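Local coordinates for putative sensory box/GGDEF family protein (Vibrio parahaemolyticus, PDB 3LID) that probably makes cyclic di-GMP from GTP with its GGDEF domain, represented here by its extracellular sensor domain of PDC fold alone, at residues His21-Thr26 and Phe189-Val194; Tyr79-Phe84 and Lys92-Tyr97; Leu152-Pro157 and Leu170-Glu175. All blocks are in the same frame, centred on the assembly; numbering follows the deposited sequence.

Interaction 1 of 3, residues His21-Thr26 and Phe189-Val194; sequences HQLAYT and FHIELV
Helix residues Gln22 and Leu23 pass Phe189 and Ile191 with their backbones well separated, the Leu23 and Ile191 CA atoms 7.7 Å apart, and no hydrogen bond joins the two segments. The contact lays the long helix 9-45 of the PDC-fold sensor against strand 189-195 of the second sheet. Ile191 makes the largest share of the contact. Its CD1, at the end of an extended arm (chi2 -178°), pushes in among Gln22, Leu23 and, one turn further along the helix, Thr26. It meets Thr26 tip to tip, with Ile191 CD1 only 3.4 Å from Thr26 CB, a tight carbon contact. Leu23 CD2 touches Ile191 CD1 at 3.9 Å, and Gln22 CG lies about as near to it. The Phe189 and Gln22 side chains run past each other antiparallel: Gln22 CB comes obliquely to Phe189 CD2 at 3.8 Å, with amide and ring planes 67° apart. Leu263 continues the apolar layer beside Leu23 and Ile191, while Arg275 adds a cation-pi contact to the Phe189 ring. Gln22 spends its aliphatic part on these neighbours and bends at chi2, which carries its amide alongside the helix to Thr26. A weak bond to Ser184 OG uses Gln22 OE1; the other end of the amide is held one turn along, where Gln22 NE2 donates within the amide plane to Thr26 OG1 at 2.9 Å.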
loop_
_atom_site.group_PDB
_atom_site.type_symbol
_atom_site.label_atom_id
_atom_site.label_comp_id
_atom_site.label_asym_id
_atom_site.label_seq_id
_atom_site.Cartn_x
_atom_site.Cartn_y
_atom_site.Cartn_z
ATOM N N HIS A 21 -10.738 -15.683 11.025
ATOM C CA HIS A 21 -9.676 -16.496 10.384
ATOM C C HIS A 21 -9.166 -15.773 9.147
ATOM O O HIS A 21 -7.964 -15.798 8.859
ATOM C CB HIS A 21 -10.185 -17.893 9.983
ATOM C CG HIS A 21 -10.496 -18.745 11.175
ATOM N ND1 HIS A 21 -9.576 -18.940 12.180
ATOM C CD2 HIS A 21 -11.612 -19.425 11.539
ATOM C CE1 HIS A 21 -10.114 -19.698 13.121
ATOM N NE2 HIS A 21 -11.347 -20.010 12.753
ATOM N N GLN A 22 -10.084 -15.200 8.385
ATOM C CA GLN A 22 -9.702 -14.575 7.097
ATOM C C GLN A 22 -8.748 -13.396 7.463
ATOM O O GLN A 22 -7.721 -13.152 6.758
ATOM C CB GLN A 22 -10.909 -13.971 6.393
ATOM C CG GLN A 22 -10.544 -13.294 5.025
ATOM C CD GLN A 22 -9.873 -14.254 4.087
ATOM O OE1 GLN A 22 -10.415 -15.344 3.771
ATOM N NE2 GLN A 22 -8.628 -13.938 3.678
ATOM N N LEU A 23 -9.139 -12.593 8.451
ATOM C CA LEU A 23 -8.294 -11.422 8.823
ATOM C C LEU A 23 -6.885 -11.879 9.252
ATOM O O LEU A 23 -5.907 -11.224 8.959
ATOM C CB LEU A 23 -8.953 -10.590 9.942
ATOM C CG LEU A 23 -10.223 -9.894 9.458
ATOM C CD1 LEU A 23 -10.836 -9.206 10.709
ATOM C CD2 LEU A 23 -9.892 -8.792 8.433
ATOM N N ALA A 24 -6.772 -13.002 9.983
ATOM C CA ALA A 24 -5.465 -13.484 10.320
ATOM C C ALA A 24 -4.675 -13.910 9.077
ATOM O O ALA A 24 -3.455 -13.664 9.027
ATOM C CB ALA A 24 -5.598 -14.705 11.362
ATOM N N TYR A 25 -5.341 -14.602 8.152
ATOM C CA TYR A 25 -4.739 -15.031 6.898
ATOM C C TYR A 25 -4.159 -13.802 6.117
ATOM O O TYR A 25 -2.983 -13.814 5.662
ATOM C CB TYR A 25 -5.807 -15.662 6.070
ATOM C CG TYR A 25 -5.349 -16.237 4.753
ATOM C CD1 TYR A 25 -5.158 -17.616 4.622
ATOM C CD2 TYR A 25 -5.179 -15.447 3.627
ATOM C CE1 TYR A 25 -4.764 -18.172 3.376
ATOM C CE2 TYR A 25 -4.806 -15.982 2.417
ATOM C CZ TYR A 25 -4.594 -17.333 2.301
ATOM O OH TYR A 25 -4.229 -17.854 1.069
ATOM N N THR A 26 -5.024 -12.827 5.967
ATOM C CA THR A 26 -4.650 -11.738 5.093
ATOM C C THR A 26 -3.604 -10.921 5.825
ATOM O O THR A 26 -2.683 -10.357 5.192
ATOM C CB THR A 26 -5.900 -10.906 4.786
ATOM O OG1 THR A 26 -6.763 -11.717 3.999
ATOM C CG2 THR A 26 -5.503 -9.631 3.968
ATOM N N PHE A 189 -14.944 -13.203 1.243
ATOM C CA PHE A 189 -14.970 -12.005 2.012
ATOM C C PHE A 189 -14.138 -10.881 1.295
ATOM O O PHE A 189 -13.098 -11.190 0.718
ATOM C CB PHE A 189 -14.243 -12.236 3.325
ATOM C CG PHE A 189 -15.030 -12.967 4.363
ATOM C CD1 PHE A 189 -16.320 -12.566 4.708
ATOM C CD2 PHE A 189 -14.435 -14.027 5.040
ATOM C CE1 PHE A 189 -17.004 -13.248 5.768
ATOM C CE2 PHE A 189 -15.140 -14.724 6.085
ATOM C CZ PHE A 189 -16.377 -14.307 6.444
ATOM N N HIS A 190 -14.609 -9.653 1.425
ATOM C CA HIS A 190 -13.831 -8.449 1.008
ATOM C C HIS A 190 -13.209 -7.776 2.205
ATOM O O HIS A 190 -13.902 -7.422 3.144
ATOM C CB HIS A 190 -14.712 -7.489 0.283
ATOM C CG HIS A 190 -15.192 -7.997 -1.053
ATOM N ND1 HIS A 190 -14.483 -7.796 -2.227
ATOM C CD2 HIS A 190 -16.306 -8.699 -1.400
ATOM C CE1 HIS A 190 -15.155 -8.333 -3.245
ATOM N NE2 HIS A 190 -16.254 -8.900 -2.766
ATOM N N ILE A 191 -11.888 -7.565 2.179
ATOM C CA ILE A 191 -11.314 -6.889 3.321
ATOM C C ILE A 191 -11.145 -5.435 2.936
ATOM O O ILE A 191 -10.640 -5.162 1.850
ATOM C CB ILE A 191 -9.987 -7.541 3.732
ATOM C CG1 ILE A 191 -10.250 -8.965 4.207
ATOM C CG2 ILE A 191 -9.155 -6.607 4.755
ATOM C CD1 ILE A 191 -9.072 -9.670 4.674
ATOM N N GLU A 192 -11.581 -4.528 3.767
ATOM C CA GLU A 192 -11.388 -3.103 3.528
ATOM C C GLU A 192 -10.180 -2.690 4.358
ATOM O O GLU A 192 -9.899 -3.289 5.422
ATOM C CB GLU A 192 -12.637 -2.292 3.980
ATOM C CG GLU A 192 -13.790 -2.521 3.011
ATOM C CD GLU A 192 -15.100 -1.914 3.497
ATOM O OE1 GLU A 192 -15.577 -2.358 4.553
ATOM O OE2 GLU A 192 -15.635 -1.008 2.837
ATOM N N LEU A 193 -9.461 -1.645 3.916
ATOM C CA LEU A 193 -8.393 -1.130 4.745
ATOM C C LEU A 193 -8.773 0.255 5.206
ATOM O O LEU A 193 -9.102 1.132 4.391
ATOM C CB LEU A 193 -7.067 -0.939 3.891
ATOM C CG LEU A 193 -6.591 -2.256 3.257
ATOM C CD1 LEU A 193 -5.306 -1.919 2.350
ATOM C CD2 LEU A 193 -6.193 -3.214 4.372
ATOM N N VAL A 194 -8.694 0.460 6.493
ATOM C CA VAL A 194 -9.011 1.705 7.181
ATOM C C VAL A 194 -7.832 2.179 7.878
ATOM O O VAL A 194 -7.220 1.472 8.706
ATOM C CB VAL A 194 -10.216 1.461 8.201
ATOM C CG1 VAL A 194 -10.499 2.755 8.940
ATOM C CG2 VAL A 194 -11.431 1.067 7.387
#

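Interaction 2 of 3, residues Tyr79-Phe84 and Lys92-Tyr97; sequences YKQIRF and KVRIKY. With PO4 (phosphate ion), chain C.
A beta hairpin with a classic bulge joins Tyr79-Phe84 to Lys92-Tyr97, and the bulge lies where Lys92 and Val93 both face Phe84. Phe84 O takes two N-H groups there: Lys92 N at 2.8 Å, nearly on the extension of the carbonyl bond, and Val93 N at 3.2 Å, on a lone pair. Beyond it the strands run almost exactly antiparallel, at 176°. Ile82 and Ile95 form a hydrogen-bonded pair, with Ile95 N giving the straighter bond to Ile82 O, 2.8 Å long. Tyr97 N bonds to Lys80 O near the corner where the chain turns at Lys80. Phe84 and Val93 touch through their CB atoms, 4.0 Å apart, and share a face with Ile82 and Ile95; helix 59-76 packs on this face through Trp69. In the PDC fold the hairpin lies between edge strand 103-106 and strand 163-173 of the first sheet, and its other face, carrying Arg83 and Arg94, borders a phosphate-filled site that probably corresponds to the ligand pocket of such sensors. The Arg83 and Arg94 side chains run alongside each other in the same direction, their CG atoms 3.9 Å apart and their guanidinium planes turned by 47°. Arg94 stays extended as far as NE and gives NH1 to Ile109 O. Arg83 bends at chi3 (-70°), bringing its edge to the anion: NH1 donates to phosphate O2 at 3.0 Å and NH2 to phosphate O3 at 2.8 Å. Glu91 forms a salt bridge with Arg83 NH1.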
loop_
_atom_site.group_PDB
_atom_site.type_symbol
_atom_site.label_atom_id
_atom_site.label_comp_id
_atom_site.label_asym_id
_atom_site.label_seq_id
_atom_site.Cartn_x
_atom_site.Cartn_y
_atom_site.Cartn_z
ATOM N N TYR A 79 5.622 -2.318 -7.264
ATOM C CA TYR A 79 6.165 -0.916 -7.373
ATOM C C TYR A 79 5.606 -0.194 -8.576
ATOM O O TYR A 79 5.753 -0.676 -9.696
ATOM C CB TYR A 79 7.697 -0.903 -7.440
ATOM C CG TYR A 79 8.314 -1.619 -6.289
ATOM C CD1 TYR A 79 8.343 -1.037 -5.033
ATOM C CD2 TYR A 79 8.826 -2.941 -6.439
ATOM C CE1 TYR A 79 8.892 -1.696 -3.937
ATOM C CE2 TYR A 79 9.390 -3.591 -5.343
ATOM C CZ TYR A 79 9.359 -2.992 -4.096
ATOM O OH TYR A 79 9.899 -3.641 -3.007
ATOM N N LYS A 80 4.904 0.910 -8.328
ATOM C CA LYS A 80 4.367 1.731 -9.387
ATOM C C LYS A 80 5.489 2.654 -9.979
ATOM O O LYS A 80 5.479 2.966 -11.149
ATOM C CB LYS A 80 3.204 2.528 -8.822
ATOM C CG LYS A 80 2.492 3.273 -9.940
ATOM C CD LYS A 80 1.023 3.461 -9.583
ATOM C CE LYS A 80 0.270 4.078 -10.728
ATOM N NZ LYS A 80 0.716 5.492 -10.898
ATOM N N GLN A 81 6.468 2.987 -9.165
ATOM C CA GLN A 81 7.633 3.724 -9.646
ATOM C C GLN A 81 8.814 3.331 -8.851
ATOM O O GLN A 81 8.684 2.961 -7.712
ATOM C CB GLN A 81 7.471 5.271 -9.350
ATOM C CG GLN A 81 6.256 5.865 -10.051
ATOM C CD GLN A 81 6.184 7.366 -9.767
ATOM O OE1 GLN A 81 5.407 7.846 -8.902
ATOM N NE2 GLN A 81 7.046 8.100 -10.445
ATOM N N ILE A 82 10.007 3.460 -9.460
ATOM C CA ILE A 82 11.269 3.250 -8.792
ATOM C C ILE A 82 12.131 4.418 -9.299
ATOM O O ILE A 82 12.263 4.590 -10.519
ATOM C CB ILE A 82 11.939 1.937 -9.201
ATOM C CG1 ILE A 82 10.988 0.770 -8.771
ATOM C CG2 ILE A 82 13.348 1.801 -8.483
ATOM C CD1 ILE A 82 11.555 -0.595 -9.270
ATOM N N ARG A 83 12.611 5.241 -8.364
ATOM C CA ARG A 83 13.287 6.471 -8.748
ATOM C C ARG A 83 14.549 6.688 -7.966
ATOM O O ARG A 83 14.745 6.233 -6.832
ATOM C CB ARG A 83 12.405 7.634 -8.386
ATOM C CG ARG A 83 11.182 7.748 -9.353
ATOM C CD ARG A 83 10.256 8.948 -8.975
ATOM N NE ARG A 83 9.578 8.612 -7.695
ATOM C CZ ARG A 83 8.728 9.451 -7.085
ATOM N NH1 ARG A 83 8.474 10.685 -7.617
ATOM N NH2 ARG A 83 8.086 9.062 -5.972
ATOM N N PHE A 84 15.428 7.484 -8.579
ATOM C CA PHE A 84 16.551 8.024 -7.837
ATOM C C PHE A 84 16.405 9.556 -7.951
ATOM O O PHE A 84 16.207 10.099 -9.055
ATOM C CB PHE A 84 17.913 7.613 -8.453
ATOM C CG PHE A 84 19.060 8.071 -7.614
ATOM C CD1 PHE A 84 19.376 7.397 -6.432
ATOM C CD2 PHE A 84 19.722 9.284 -7.934
ATOM C CE1 PHE A 84 20.387 7.833 -5.610
ATOM C CE2 PHE A 84 20.806 9.773 -7.060
ATOM C CZ PHE A 84 21.111 8.995 -5.920
ATOM N N LYS A 92 16.206 11.973 -11.123
ATOM C CA LYS A 92 17.308 11.762 -12.100
ATOM C C LYS A 92 17.033 10.438 -12.850
ATOM O O LYS A 92 17.383 10.303 -14.070
ATOM C CB LYS A 92 18.636 11.631 -11.405
ATOM C CG LYS A 92 19.038 12.889 -10.566
ATOM C CD LYS A 92 19.233 14.077 -11.447
ATOM C CE LYS A 92 20.261 13.728 -12.483
ATOM N NZ LYS A 92 20.841 14.974 -12.963
ATOM N N VAL A 93 16.409 9.472 -12.148
ATOM C CA VAL A 93 16.140 8.160 -12.773
ATOM C C VAL A 93 14.723 7.845 -12.378
ATOM O O VAL A 93 14.374 7.969 -11.197
ATOM C CB VAL A 93 17.012 7.021 -12.255
ATOM C CG1 VAL A 93 16.741 5.783 -13.116
ATOM C CG2 VAL A 93 18.541 7.379 -12.422
ATOM N N ARG A 94 13.879 7.539 -13.362
ATOM C CA ARG A 94 12.478 7.292 -13.005
ATOM C C ARG A 94 11.919 6.156 -13.877
ATOM O O ARG A 94 11.747 6.327 -15.100
ATOM C CB ARG A 94 11.680 8.572 -13.300
ATOM C CG ARG A 94 10.187 8.430 -13.024
ATOM C CD ARG A 94 9.506 9.805 -13.005
ATOM N NE ARG A 94 8.102 9.640 -12.659
ATOM C CZ ARG A 94 7.075 10.255 -13.270
ATOM N NH1 ARG A 94 7.245 11.124 -14.289
ATOM N NH2 ARG A 94 5.825 9.967 -12.846
ATOM N N ILE A 95 11.679 5.013 -13.238
ATOM C CA ILE A 95 11.053 3.887 -13.964
ATOM C C ILE A 95 9.635 3.885 -13.473
ATOM O O ILE A 95 9.395 3.990 -12.281
ATOM C CB ILE A 95 11.798 2.583 -13.586
ATOM C CG1 ILE A 95 13.229 2.535 -14.235
ATOM C CG2 ILE A 95 10.966 1.322 -13.859
ATOM C CD1 ILE A 95 13.383 2.997 -15.543
ATOM N N LYS A 96 8.719 3.707 -14.415
ATOM C CA LYS A 96 7.264 3.620 -14.093
ATOM C C LYS A 96 6.813 2.238 -14.535
ATOM O O LYS A 96 7.308 1.712 -15.548
ATOM C CB LYS A 96 6.425 4.688 -14.829
ATOM C CG LYS A 96 6.903 6.093 -14.407
ATOM C CD LYS A 96 6.174 7.083 -15.213
ATOM C CE LYS A 96 4.678 7.124 -14.661
ATOM N NZ LYS A 96 3.895 8.315 -15.225
ATOM N N TYR A 97 5.845 1.673 -13.786
ATOM C CA TYR A 97 5.366 0.322 -14.117
ATOM C C TYR A 97 3.855 0.359 -14.041
ATOM O O TYR A 97 3.234 0.996 -13.123
ATOM C CB TYR A 97 5.969 -0.707 -13.126
ATOM C CG TYR A 97 5.286 -2.072 -13.256
ATOM C CD1 TYR A 97 5.578 -2.893 -14.357
ATOM C CD2 TYR A 97 4.403 -2.491 -12.274
ATOM C CE1 TYR A 97 4.996 -4.153 -14.473
ATOM C CE2 TYR A 97 3.777 -3.764 -12.352
ATOM C CZ TYR A 97 4.105 -4.565 -13.449
ATOM O OH TYR A 97 3.488 -5.803 -13.513
HETATM P P PO4 C . 5.013 10.980 -6.014
HETATM O O1 PO4 C . 4.692 10.444 -7.422
HETATM O O2 PO4 C . 6.105 12.026 -6.276
HETATM O O3 PO4 C . 5.565 9.915 -5.111
HETATM O O4 PO4 C . 3.785 11.644 -5.402
#

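Interaction 3 of 3, residues Leu152-Pro157 and Leu170-Glu175; sequences LRILMP and LNVDIE. With PO4 (phosphate ion), chain C.
Leu152, Ile154, Leu170 and Val172 form a row of interlocking bumps on one face of an antiparallel hairpin in the first sheet of the PDC fold. The strand directions lie 154° apart, antiparallel with a twist, and four backbone bonds tie Leu152 to Val172 and Ile154 to Leu170. On the apolar face Ile154 fills the hollow between two partners: its CB rests on Leu170 CB at 4.0 Å, while its CG1 leans along the sheet to Val172 CG2 at 3.9 Å. Leu152 is lodged similarly, its CB against Val172 CB at 4.1 Å and against Ile174 CD1, which swings back from the first turn of the next helix. Ile37 and Ser41 of helix 9-45 pack on Ile154, Leu170 and Val172, and Phe255 on Leu152. On the opposite face Arg153 crosses Asn171, its CG 3.6 Å from Asn171 OD1. Extension to NE brings the Arg153 guanidinium to a phosphate, probably from the crystallisation liquor, and the turn about its last torsion (chi4 82°) helps set its edge toward the anion. Glu138 OE2 accepts from Asn171 ND2, and Glu136 O from Arg153 NH1, steadying both groups. Arg153 NH2 reaches phosphate O4 at 2.9 Å and O3 more weakly. Phosphate O3 sits between the two side chains, where it takes a 2.6 Å bond from Arg153 NE and an almost straight one (172°) from Asn171 ND2 at 3.0 Å.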
loop_
_atom_site.group_PDB
_atom_site.type_symbol
_atom_site.label_atom_id
_atom_site.label_comp_id
_atom_site.label_asym_id
_atom_site.label_seq_id
_atom_site.Cartn_x
_atom_site.Cartn_y
_atom_site.Cartn_z
ATOM N N LEU A 152 2.837 3.863 -0.792
ATOM C CA LEU A 152 3.637 3.801 0.414
ATOM C C LEU A 152 5.100 3.901 -0.066
ATOM O O LEU A 152 5.597 3.049 -0.800
ATOM C CB LEU A 152 3.328 2.465 1.112
ATOM C CG LEU A 152 3.797 2.449 2.587
ATOM C CD1 LEU A 152 3.092 1.218 3.380
ATOM C CD2 LEU A 152 5.289 2.403 2.670
ATOM N N ARG A 153 5.729 5.018 0.235
ATOM C CA ARG A 153 7.044 5.299 -0.422
ATOM C C ARG A 153 8.145 4.788 0.511
ATOM O O ARG A 153 8.260 5.208 1.659
ATOM C CB ARG A 153 7.199 6.839 -0.598
ATOM C CG ARG A 153 6.254 7.316 -1.745
ATOM C CD ARG A 153 6.082 8.869 -1.672
ATOM N NE ARG A 153 5.102 9.314 -2.639
ATOM C CZ ARG A 153 3.795 9.270 -2.428
ATOM N NH1 ARG A 153 3.309 8.748 -1.257
ATOM N NH2 ARG A 153 2.973 9.701 -3.384
ATOM N N ILE A 154 8.997 3.915 -0.011
ATOM C CA ILE A 154 10.203 3.461 0.738
ATOM C C ILE A 154 11.336 4.478 0.361
ATOM O O ILE A 154 11.437 4.833 -0.840
ATOM C CB ILE A 154 10.622 2.101 0.257
ATOM C CG1 ILE A 154 9.383 1.143 0.216
ATOM C CG2 ILE A 154 11.747 1.591 1.153
ATOM C CD1 ILE A 154 8.685 0.980 1.599
ATOM N N LEU A 155 12.081 4.929 1.353
ATOM C CA LEU A 155 13.052 6.018 1.196
ATOM C C LEU A 155 14.382 5.569 1.727
ATOM O O LEU A 155 14.441 4.986 2.776
ATOM C CB LEU A 155 12.560 7.171 2.025
ATOM C CG LEU A 155 11.130 7.613 1.703
ATOM C CD1 LEU A 155 10.720 8.659 2.765
ATOM C CD2 LEU A 155 11.115 8.340 0.249
ATOM N N MET A 156 15.470 5.820 0.957
ATOM C CA MET A 156 16.807 5.398 1.409
ATOM C C MET A 156 17.817 6.382 0.801
ATOM O O MET A 156 18.058 6.340 -0.426
ATOM C CB MET A 156 17.043 3.946 0.926
ATOM C CG MET A 156 18.402 3.351 1.328
ATOM S SD MET A 156 18.606 1.789 0.556
ATOM C CE MET A 156 20.238 1.606 1.188
ATOM N N PRO A 157 18.478 7.171 1.653
ATOM C CA PRO A 157 19.583 8.035 1.099
ATOM C C PRO A 157 20.751 7.108 0.714
ATOM O O PRO A 157 21.023 6.098 1.410
ATOM C CB PRO A 157 19.993 8.927 2.265
ATOM C CG PRO A 157 18.746 8.792 3.258
ATOM C CD PRO A 157 18.253 7.393 3.092
ATOM N N LEU A 170 10.964 4.204 -3.606
ATOM C CA LEU A 170 10.184 3.161 -4.282
ATOM C C LEU A 170 8.726 3.378 -3.923
ATOM O O LEU A 170 8.422 3.486 -2.764
ATOM C CB LEU A 170 10.616 1.754 -3.705
ATOM C CG LEU A 170 12.147 1.610 -3.520
ATOM C CD1 LEU A 170 12.449 0.304 -2.789
ATOM C CD2 LEU A 170 12.737 1.613 -4.956
ATOM N N ASN A 171 7.847 3.430 -4.883
ATOM C CA ASN A 171 6.427 3.709 -4.604
ATOM C C ASN A 171 5.726 2.368 -4.633
ATOM O O ASN A 171 5.418 1.847 -5.704
ATOM C CB ASN A 171 5.823 4.648 -5.657
ATOM C CG ASN A 171 6.205 6.068 -5.420
ATOM O OD1 ASN A 171 7.373 6.351 -5.060
ATOM N ND2 ASN A 171 5.242 6.980 -5.561
ATOM N N VAL A 172 5.393 1.907 -3.438
ATOM C CA VAL A 172 4.590 0.658 -3.274
ATOM C C VAL A 172 3.129 0.992 -3.537
ATOM O O VAL A 172 2.547 1.926 -2.954
ATOM C CB VAL A 172 4.823 0.067 -1.875
ATOM C CG1 VAL A 172 3.843 -1.150 -1.679
ATOM C CG2 VAL A 172 6.340 -0.333 -1.673
ATOM N N ASP A 173 2.554 0.281 -4.474
ATOM C CA ASP A 173 1.251 0.611 -5.058
ATOM C C ASP A 173 0.137 -0.098 -4.216
ATOM O O ASP A 173 -0.063 -1.330 -4.248
ATOM C CB ASP A 173 1.301 0.042 -6.463
ATOM C CG ASP A 173 -0.015 0.192 -7.227
ATOM O OD1 ASP A 173 -1.028 0.611 -6.678
ATOM O OD2 ASP A 173 0.000 -0.145 -8.402
ATOM N N ILE A 174 -0.488 0.685 -3.335
ATOM C CA ILE A 174 -1.549 0.110 -2.463
ATOM C C ILE A 174 -2.776 -0.383 -3.242
ATOM O O ILE A 174 -3.407 -1.389 -2.863
ATOM C CB ILE A 174 -1.966 1.202 -1.442
ATOM C CG1 ILE A 174 -0.763 1.588 -0.528
ATOM C CG2 ILE A 174 -3.153 0.744 -0.555
ATOM C CD1 ILE A 174 -0.158 0.379 0.326
ATOM N N GLU A 175 -3.087 0.216 -4.391
ATOM C CA GLU A 175 -4.186 -0.312 -5.185
ATOM C C GLU A 175 -3.896 -1.719 -5.730
ATOM O O GLU A 175 -4.742 -2.593 -5.729
ATOM C CB GLU A 175 -4.431 0.649 -6.347
ATOM C CG GLU A 175 -5.492 0.131 -7.358
ATOM C CD GLU A 175 -5.680 1.131 -8.507
ATOM O OE1 GLU A 175 -4.657 1.562 -9.081
ATOM O OE2 GLU A 175 -6.829 1.504 -8.811
HETATM P P PO4 C . 5.013 10.980 -6.014
HETATM O O1 PO4 C . 4.692 10.444 -7.422
HETATM O O2 PO4 C . 6.105 12.026 -6.276
HETATM O O3 PO4 C . 5.565 9.915 -5.111
HETATM O O4 PO4 C . 3.785 11.644 -5.402
#

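Interactions 2 and 3 come in series along the chain, both nested inside the long loop that interaction 1 closes. Their centres lie about 10 Å apart in one antiparallel sheet, where strands 79-86 and 163-173 are neighbours; Asn171 joins them through its backbone O to Lys80 N and through OD1 to Arg83 NH2. Both hairpins line the phosphate site of the first module. Interaction 1 belongs to the second sheet, its centre about 30 Å from that of interaction 2, on the opposite side of the chain's centre, and about 22 Å from that of interaction 3. Helix 9-45 packs on both sheets, giving the two modules a common spine.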